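Long-range contact in WbbZ protein (Klebsiella pneumoniae subsp. pneumoniae NTUH-K2044, PDB 6X1L), which is functionally uncharacterized but, as a member of the polysaccharide pyruvyl transferase family, may transfer pyruvyl groups onto surface polysaccharides: residues T147-F152 with R227-I232. Sequence-based numbering, arbitrary orientation.
Sequences TDDMAF and RLHVAI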
# COMPACT_ATOMS: atom_id res chain seq x y z
N THR A 147 -0.98 27.78 7.70
CA THR A 147 -0.75 27.47 6.29
C THR A 147 -1.42 26.13 6.00
O THR A 147 -1.88 25.44 6.91
CB THR A 147 0.74 27.45 5.95
OG1 THR A 147 0.92 27.26 4.54
CG2 THR A 147 1.46 26.36 6.71
N ASP A 148 -1.48 25.78 4.72
CA ASP A 148 -2.17 24.56 4.31
C ASP A 148 -1.47 23.32 4.84
O ASP A 148 -0.25 23.29 5.03
CB ASP A 148 -2.26 24.49 2.79
CG ASP A 148 -3.27 25.45 2.22
OD1 ASP A 148 -4.38 25.57 2.79
OD2 ASP A 148 -2.96 26.10 1.19
N ASP A 149 -2.26 22.27 5.09
CA ASP A 149 -1.72 20.94 5.32
C ASP A 149 -0.68 20.62 4.26
O ASP A 149 -0.77 21.06 3.11
CB ASP A 149 -2.85 19.90 5.28
CG ASP A 149 -2.36 18.48 5.51
OD1 ASP A 149 -2.23 18.05 6.68
OD2 ASP A 149 -2.10 17.77 4.51
N MSE A 150 0.34 19.86 4.65
CA MSE A 150 1.46 19.55 3.76
C MSE A 150 1.00 18.90 2.45
O MSE A 150 1.60 19.13 1.40
CB MSE A 150 2.48 18.64 4.45
CG MSE A 150 3.24 19.28 5.59
SE MSE A 150 4.20 20.90 5.08
CE MSE A 150 5.47 20.14 3.81
N ALA A 151 -0.06 18.09 2.51
CA ALA A 151 -0.49 17.34 1.33
C ALA A 151 -0.82 18.24 0.15
O ALA A 151 -0.75 17.79 -1.00
CB ALA A 151 -1.69 16.46 1.66
N PHE A 152 -1.15 19.51 0.38
CA PHE A 152 -1.34 20.39 -0.76
C PHE A 152 -0.03 20.68 -1.49
O PHE A 152 -0.06 21.14 -2.63
CB PHE A 152 -2.03 21.68 -0.31
CG PHE A 152 -3.43 21.45 0.20
CD1 PHE A 152 -4.50 21.37 -0.68
CD2 PHE A 152 -3.66 21.25 1.55
CE1 PHE A 152 -5.78 21.13 -0.21
CE2 PHE A 152 -4.94 21.02 2.03
CZ PHE A 152 -6.01 20.95 1.14
N ARG A 227 -12.61 10.80 5.62
CA ARG A 227 -11.17 10.68 5.82
C ARG A 227 -10.49 11.89 5.18
O ARG A 227 -10.57 12.06 3.96
CB ARG A 227 -10.64 9.39 5.21
CG ARG A 227 -11.08 8.12 5.92
CD ARG A 227 -10.38 7.99 7.26
NE ARG A 227 -10.37 6.61 7.74
CZ ARG A 227 -9.88 6.23 8.91
NH1 ARG A 227 -9.36 7.13 9.74
NH2 ARG A 227 -9.90 4.95 9.26
N LEU A 228 -9.83 12.70 6.00
CA LEU A 228 -9.32 13.99 5.54
C LEU A 228 -8.47 13.85 4.28
O LEU A 228 -8.71 14.53 3.28
CB LEU A 228 -8.52 14.66 6.65
CG LEU A 228 -7.90 16.01 6.29
CD1 LEU A 228 -8.99 16.99 5.86
CD2 LEU A 228 -7.11 16.56 7.46
N HIS A 229 -7.47 12.98 4.32
CA HIS A 229 -6.53 12.96 3.21
C HIS A 229 -7.03 12.18 2.01
O HIS A 229 -6.50 12.37 0.91
CB HIS A 229 -5.17 12.45 3.71
CG HIS A 229 -4.45 13.47 4.53
ND1 HIS A 229 -4.64 13.60 5.89
CD2 HIS A 229 -3.60 14.47 4.17
CE1 HIS A 229 -3.91 14.61 6.34
NE2 HIS A 229 -3.28 15.15 5.32
N VAL A 230 -8.05 11.34 2.17
CA VAL A 230 -8.81 10.89 1.01
C VAL A 230 -9.48 12.08 0.34
O VAL A 230 -9.41 12.27 -0.88
CB VAL A 230 -9.83 9.82 1.41
CG1 VAL A 230 -10.73 9.48 0.22
CG2 VAL A 230 -9.12 8.57 1.92
N ALA A 231 -10.15 12.92 1.14
CA ALA A 231 -10.79 14.11 0.59
C ALA A 231 -9.78 15.03 -0.07
O ALA A 231 -10.04 15.58 -1.14
CB ALA A 231 -11.56 14.84 1.69
N ILE A 232 -8.62 15.21 0.56
CA ILE A 232 -7.59 16.07 -0.02
C ILE A 232 -7.08 15.49 -1.34
O ILE A 232 -7.00 16.19 -2.35
CB ILE A 232 -6.45 16.30 0.99
CG1 ILE A 232 -6.90 17.27 2.08
CG2 ILE A 232 -5.21 16.83 0.28
CD1 ILE A 232 -5.90 17.45 3.19
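OD2 of D149 is gripped by two donors that reach it from opposite faces of its carboxylate. H229 comes in across the contact, its NE2 lying 3.0 Å from D149 OD2 with a moderately bent N-H...O angle of 146°; on the other face the backbone N of A151 donates to D149 OD2 over 2.9 Å, closing an Asx turn at the start of the 3-10 segment 150-152. The imidazole and carboxylate planes are turned 58° against each other, and a weak second bond links H229 NE2 to D149 OD1 at 3.4 Å. OD1 also forms a salt bridge with R125, so both carboxylate oxygens are engaged. With CG anti to its backbone N (chi1 180°), the D149 side chain meets H229 from the opposite direction to the imidazole. Beside this polar pair, A151 CB meets the edge of the H229 ring in its plane, 3.7 Å from CD2, and lies 3.8 Å from CG2 of I232. The I232 and F152 side chains cross at about a right angle: I232 CG2 lies over one face of the F152 ring, offset toward its rim, and I232 CD1 is 3.9 Å from F152 CE2. I38 of helix 33-48 packs on both D149 and H229. The buried histidine-carboxylate pair thus joins the loop after the last strand of the six-stranded parallel sheet to helix 228-236, which connects strands 220-225 and 240-243 of the four-stranded one, an interdomain contact consistent with the two-domain GT-B-like architecture of this family.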